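Local coordinates for protein Lv-ranaspumin (Lv-RSN-1) (PDB 4K82) that probably acts as a surfactant that helps form and stabilise the foam nest of the frog Leptodactylus vastus, at residues 162-167 and 173-178; 180-185 and 189-194. One frame throughout, in Å; residues are numbered along the deposited sequence.

Interaction 1 (162-167 and 173-178)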
loop_
_atom_site.group_PDB
_atom_site.type_symbol
_atom_site.label_atom_id
_atom_site.label_comp_id
_atom_site.label_asym_id
_atom_site.label_seq_id
_atom_site.Cartn_x
_atom_site.Cartn_y
_atom_site.Cartn_z
ATOM N N ILE A 162 0.928 11.006 -12.731
ATOM C CA ILE A 162 0.725 10.089 -11.616
ATOM C C ILE A 162 0.462 10.838 -10.315
ATOM O O ILE A 162 -0.468 10.505 -9.565
ATOM C CB ILE A 162 1.939 9.143 -11.445
ATOM C CG1 ILE A 162 2.000 8.148 -12.604
ATOM C CG2 ILE A 162 1.851 8.389 -10.103
ATOM C CD1 ILE A 162 3.356 7.472 -12.765
ATOM N N LEU A 163 1.275 11.849 -10.031
ATOM C CA LEU A 163 1.136 12.577 -8.775
ATOM C C LEU A 163 -0.136 13.392 -8.715
ATOM O O LEU A 163 -0.656 13.657 -7.628
ATOM C CB LEU A 163 2.335 13.481 -8.526
ATOM C CG LEU A 163 3.658 12.737 -8.393
ATOM C CD1 LEU A 163 4.796 13.726 -8.241
ATOM C CD2 LEU A 163 3.639 11.748 -7.237
ATOM N N GLU A 164 -0.634 13.793 -9.880
ATOM C CA GLU A 164 -1.851 14.587 -9.932
ATOM C C GLU A 164 -3.052 13.809 -9.390
ATOM O O GLU A 164 -3.992 14.398 -8.856
ATOM C CB GLU A 164 -2.122 15.087 -11.347
ATOM C CG GLU A 164 -2.950 16.348 -11.346
ATOM C CD GLU A 164 -3.132 16.926 -12.720
ATOM O OE1 GLU A 164 -3.227 16.136 -13.682
ATOM O OE2 GLU A 164 -3.174 18.174 -12.831
ATOM N N ARG A 165 -3.004 12.485 -9.507
ATOM C CA ARG A 165 -4.075 11.634 -8.989
ATOM C C ARG A 165 -3.874 11.288 -7.516
ATOM O O ARG A 165 -4.807 10.859 -6.833
ATOM C CB ARG A 165 -4.189 10.357 -9.820
ATOM C CG ARG A 165 -4.262 10.596 -11.318
ATOM C CD ARG A 165 -4.322 9.267 -12.055
ATOM N NE ARG A 165 -3.351 8.329 -11.497
ATOM C CZ ARG A 165 -2.363 7.766 -12.186
ATOM N NH1 ARG A 165 -2.214 8.024 -13.481
ATOM N NH2 ARG A 165 -1.530 6.932 -11.579
ATOM N N LEU A 166 -2.658 11.475 -7.021
ATOM C CA LEU A 166 -2.385 11.241 -5.610
ATOM C C LEU A 166 -1.668 12.439 -4.970
ATOM O O LEU A 166 -0.518 12.312 -4.541
ATOM C CB LEU A 166 -1.555 9.964 -5.443
ATOM C CG LEU A 166 -1.428 9.378 -4.034
ATOM C CD1 LEU A 166 -2.695 8.658 -3.615
ATOM C CD2 LEU A 166 -0.228 8.450 -3.943
ATOM N N PRO A 167 -2.354 13.598 -4.884
ATOM C CA PRO A 167 -1.720 14.854 -4.457
ATOM C C PRO A 167 -1.269 14.865 -3.000
ATOM O O PRO A 167 -0.396 15.644 -2.637
ATOM C CB PRO A 167 -2.818 15.902 -4.676
ATOM C CG PRO A 167 -4.094 15.140 -4.653
ATOM C CD PRO A 167 -3.769 13.803 -5.250
ATOM N N VAL A 173 2.801 20.671 -0.893
ATOM C CA VAL A 173 3.413 21.441 -1.970
ATOM C C VAL A 173 2.534 21.321 -3.209
ATOM O O VAL A 173 2.173 20.214 -3.615
ATOM C CB VAL A 173 4.842 20.951 -2.294
ATOM C CG1 VAL A 173 5.413 21.720 -3.483
ATOM C CG2 VAL A 173 5.750 21.091 -1.075
ATOM N N GLY A 174 2.176 22.459 -3.796
ATOM C CA GLY A 174 1.390 22.467 -5.017
ATOM C C GLY A 174 2.136 21.745 -6.122
ATOM O O GLY A 174 3.362 21.812 -6.187
ATOM N N LEU A 175 1.398 21.046 -6.980
ATOM C CA LEU A 175 1.998 20.322 -8.096
ATOM C C LEU A 175 2.792 21.246 -9.020
ATOM O O LEU A 175 3.882 20.902 -9.487
ATOM C CB LEU A 175 0.911 19.611 -8.905
ATOM C CG LEU A 175 1.438 18.760 -10.053
ATOM C CD1 LEU A 175 1.932 17.422 -9.523
ATOM C CD2 LEU A 175 0.369 18.578 -11.125
ATOM N N ASP A 176 2.233 22.421 -9.283
ATOM C CA ASP A 176 2.852 23.376 -10.183
ATOM C C ASP A 176 4.223 23.818 -9.669
ATOM O O ASP A 176 5.215 23.759 -10.390
ATOM C CB ASP A 176 1.916 24.569 -10.424
ATOM C CG ASP A 176 1.502 25.270 -9.133
ATOM O OD1 ASP A 176 1.681 24.689 -8.036
ATOM O OD2 ASP A 176 0.987 26.407 -9.219
ATOM N N ASP A 177 4.299 24.225 -8.408
ATOM C CA ASP A 177 5.578 24.641 -7.856
ATOM C C ASP A 177 6.570 23.489 -7.716
ATOM O O ASP A 177 7.781 23.683 -7.862
ATOM C CB ASP A 177 5.393 25.334 -6.503
ATOM C CG ASP A 177 4.934 26.771 -6.644
ATOM O OD1 ASP A 177 4.841 27.265 -7.785
ATOM O OD2 ASP A 177 4.669 27.410 -5.610
ATOM N N LEU A 178 6.057 22.298 -7.414
ATOM C CA LEU A 178 6.908 21.119 -7.305
ATOM C C LEU A 178 7.646 20.909 -8.627
ATOM O O LEU A 178 8.870 20.740 -8.655
ATOM C CB LEU A 178 6.079 19.883 -6.945
ATOM C CG LEU A 178 6.881 18.601 -6.727
ATOM C CD1 LEU A 178 7.384 18.522 -5.302
ATOM C CD2 LEU A 178 6.047 17.374 -7.079
#

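Interaction 2 (180-185 and 189-194)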
loop_
_atom_site.group_PDB
_atom_site.type_symbol
_atom_site.label_atom_id
_atom_site.label_comp_id
_atom_site.label_asym_id
_atom_site.label_seq_id
_atom_site.Cartn_x
_atom_site.Cartn_y
_atom_site.Cartn_z
ATOM N N LYS A 180 8.239 23.042 -11.028
ATOM C CA LYS A 180 9.188 24.102 -11.347
ATOM C C LYS A 180 10.582 23.705 -10.885
ATOM O O LYS A 180 11.584 24.219 -11.375
ATOM C CB LYS A 180 8.775 25.428 -10.706
ATOM C CG LYS A 180 7.633 26.111 -11.429
ATOM C CD LYS A 180 7.053 27.271 -10.636
ATOM C CE LYS A 180 5.688 27.653 -11.206
ATOM N NZ LYS A 180 4.826 28.361 -10.218
ATOM N N ASN A 181 10.628 22.767 -9.946
ATOM C CA ASN A 181 11.863 22.339 -9.310
ATOM C C ASN A 181 12.307 20.920 -9.669
ATOM O O ASN A 181 13.149 20.328 -8.987
ATOM C CB ASN A 181 11.698 22.455 -7.800
ATOM C CG ASN A 181 11.644 23.895 -7.345
ATOM O OD1 ASN A 181 12.681 24.524 -7.133
ATOM N ND2 ASN A 181 10.435 24.429 -7.206
ATOM N N ILE A 182 11.742 20.372 -10.735
ATOM C CA ILE A 182 12.155 19.052 -11.185
ATOM C C ILE A 182 12.707 19.182 -12.601
ATOM O O ILE A 182 12.026 19.682 -13.493
ATOM C CB ILE A 182 11.004 18.034 -11.119
ATOM C CG1 ILE A 182 10.516 17.885 -9.671
ATOM C CG2 ILE A 182 11.447 16.680 -11.677
ATOM C CD1 ILE A 182 9.339 16.917 -9.522
ATOM N N PHE A 183 13.957 18.764 -12.773
ATOM C CA PHE A 183 14.706 19.011 -14.003
ATOM C C PHE A 183 15.433 17.752 -14.425
ATOM O O PHE A 183 15.743 16.899 -13.612
ATOM C CB PHE A 183 15.816 20.047 -13.780
ATOM C CG PHE A 183 15.349 21.393 -13.326
ATOM C CD1 PHE A 183 15.151 21.655 -11.976
ATOM C CD2 PHE A 183 15.183 22.426 -14.238
ATOM C CE1 PHE A 183 14.749 22.907 -11.548
ATOM C CE2 PHE A 183 14.781 23.686 -13.819
ATOM C CZ PHE A 183 14.562 23.926 -12.469
ATOM N N VAL A 184 15.772 17.670 -15.702
ATOM C CA VAL A 184 16.807 16.739 -16.106
ATOM C C VAL A 184 18.139 17.452 -15.913
ATOM O O VAL A 184 18.301 18.588 -16.351
ATOM C CB VAL A 184 16.673 16.345 -17.570
ATOM C CG1 VAL A 184 17.724 15.313 -17.907
ATOM C CG2 VAL A 184 15.282 15.766 -17.827
ATOM N N LYS A 185 19.069 16.790 -15.236
ATOM C CA LYS A 185 20.400 17.331 -14.985
ATOM C C LYS A 185 21.367 16.202 -15.276
ATOM O O LYS A 185 21.297 15.163 -14.636
ATOM C CB LYS A 185 20.505 17.764 -13.516
ATOM C CG LYS A 185 21.853 18.314 -13.071
ATOM C CD LYS A 185 21.763 18.831 -11.630
ATOM C CE LYS A 185 23.101 19.365 -11.118
ATOM N NZ LYS A 185 24.094 18.285 -10.832
ATOM N N LEU A 189 16.968 12.503 -13.336
ATOM C CA LEU A 189 16.013 13.437 -12.762
ATOM C C LEU A 189 16.672 14.127 -11.572
ATOM O O LEU A 189 17.382 13.503 -10.783
ATOM C CB LEU A 189 14.721 12.725 -12.338
ATOM C CG LEU A 189 13.553 12.748 -13.329
ATOM C CD1 LEU A 189 13.885 12.034 -14.624
ATOM C CD2 LEU A 189 12.319 12.129 -12.678
ATOM N N SER A 190 16.443 15.430 -11.461
ATOM C CA SER A 190 17.001 16.209 -10.373
ATOM C C SER A 190 15.866 16.889 -9.622
ATOM O O SER A 190 15.064 17.608 -10.219
ATOM C CB SER A 190 17.973 17.246 -10.928
ATOM O OG SER A 190 18.604 17.950 -9.884
ATOM N N PHE A 191 15.795 16.657 -8.315
ATOM C CA PHE A 191 14.716 17.215 -7.515
ATOM C C PHE A 191 15.283 18.329 -6.647
ATOM O O PHE A 191 15.920 18.074 -5.617
ATOM C CB PHE A 191 14.072 16.122 -6.660
ATOM C CG PHE A 191 13.467 14.993 -7.465
ATOM C CD1 PHE A 191 14.269 13.987 -7.987
ATOM C CD2 PHE A 191 12.100 14.934 -7.688
ATOM C CE1 PHE A 191 13.731 12.952 -8.720
ATOM C CE2 PHE A 191 11.546 13.887 -8.428
ATOM C CZ PHE A 191 12.372 12.898 -8.945
ATOM N N GLU A 192 15.053 19.567 -7.068
ATOM C CA GLU A 192 15.696 20.721 -6.440
ATOM C C GLU A 192 14.739 21.454 -5.503
ATOM O O GLU A 192 13.523 21.283 -5.586
ATOM C CB GLU A 192 16.252 21.648 -7.532
ATOM C CG GLU A 192 17.268 20.942 -8.437
ATOM C CD GLU A 192 17.579 21.695 -9.722
ATOM O OE1 GLU A 192 17.510 22.946 -9.724
ATOM O OE2 GLU A 192 17.893 21.025 -10.737
ATOM N N GLY A 193 15.292 22.254 -4.596
ATOM C CA GLY A 193 14.494 23.041 -3.666
ATOM C C GLY A 193 13.381 22.296 -2.948
ATOM O O GLY A 193 13.601 21.256 -2.326
ATOM N N ILE A 194 12.163 22.822 -3.055
ATOM C CA ILE A 194 11.013 22.228 -2.368
ATOM C C ILE A 194 10.600 20.844 -2.900
ATOM O O ILE A 194 9.757 20.177 -2.303
ATOM C CB ILE A 194 9.806 23.181 -2.383
ATOM C CG1 ILE A 194 9.363 23.451 -3.825
ATOM C CG2 ILE A 194 10.163 24.483 -1.674
ATOM C CD1 ILE A 194 8.235 24.469 -3.945
HETATM O O HOH W 1 12.442 25.687 -4.523
#

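Interaction 1 (162-167 and 173-178)
Leu163 and Glu164, near the C-terminal end of helix 152-165, meet Leu175 and Leu178 of the short helix 175-180 in a small apolar contact. It lies toward one end of this elongated, mostly helical chain; its centre lies about 19 Å from the centre of the chain. No hydrogen bond crosses it, and the two segments together bury 156 Å². Leu163 reaches both leucines. Its CB lies 4.1 Å from Leu175 CD1, and its CD1 methyl lies 4.0 Å from Leu178 CD2. The side chains of Leu163 and Leu178 cross at about a right angle, so they touch through single methyl groups rather than along their lengths. Leu175 divides its two methyls between two neighbours. CD1 goes to Leu163, while CD2 packs 4.0 Å from Glu164 CG. Leu175 CG stands anti to its own backbone N (chi1 -177°), which carries both methyls over to helix 152-165. Glu164 is exposed, and here it offers the aliphatic part of its chain as well as the carboxylate. It crosses Leu175 at about a right angle, and Glu164 OE2 is also 4.0 Å from Leu175 CD2. The contact brackets a helix-loop-helix passage in an all-helical part of the fold: the five residues between the segments are neither helix nor strand, and they include Cys168, which is disulfide-bonded to Cys125. Val169 and Leu170 from this loop cover Leu163, and Leu170 also touches Leu178. Phe137 of helix 133-144 packs on Leu163 too, which ties the buried part of the contact to the helical body. Gly174 is the N-cap of the second helix, and its O accepts the first-turn bond from Leu178 N at 3.0 Å.

Interaction 2 (180-185 and 189-194)
Ile182, Phe183 and Val184 pair with Phe191, Ser190 and Leu189 in an antiparallel hairpin. Three backbone bonds hold it. Phe183 and Ser190 form the hydrogen-bonded pair: Phe183 N gives to Ser190 O at 3.0 Å, and Ser190 N gives to Phe183 O at 2.7 Å. Past the end of the strands, Glu192 N gives a nearly straight bond to Asn181 O (2.8 Å, 166°). Water 1 extends the link, donating to Asn181 OD1 and accepting from Ile194 N. Asn181 ND2 donates to Asp177 O, and Ile194 CG1 lies 3.7 Å from Asn181 ND2.

The apolar contacts lie on the face with Ile182 and Phe191. Ile182 CD1 rests 3.9 Å from Phe191 CD2, and the ring continues onto Leu198, Leu202 and Ile203 of helix 196-212. Leu189 and Val184 of the same face touch Pro152 of helix 152-165.

The other face carries Phe183, Ser190 and Lys185. Here the Glu192 carboxylate comes obliquely to the Phe183 ring at CD1 and CE1, their planes only 15° apart. Glu192 OE2 is 3.1 Å from Phe183 CD1. Ser190 OG donates to the anti lone pair of Glu192 OE2 at 3.3 Å. The Ser190 hydroxyl is anti to its own backbone N (chi1 -176°), which brings it near this oxygen and alongside Lys185 CD. With an alanine in place of Glu192, the Ser190 hydroxyl would probably be left without this acceptor and the Phe183 ring without its carboxylate neighbour. The whole is a two-stranded antiparallel beta hairpin laid with one face against helices 152-165 and 196-212.

How the interactions relate
Interaction 1 closes before interaction 2 opens, so the two follow in series along the chain. Their centres are 14 Å apart, on the same side of the chain's centre. Helix 175-180 leads directly into strand 182-185 and connects them. They also touch: Ile194 CD1 packs 3.9 Å from Asp177 CB and 4.0 Å from Val173 CG1. Helix 152-165 is shared as well, since its later part enters interaction 1 and its beginning lies under the hairpin of interaction 2. The short helix and the hairpin thus form one continuous excursion between helices 152-165 and 196-212, and the hairpin is the only strand pair in a chain built mostly of helices.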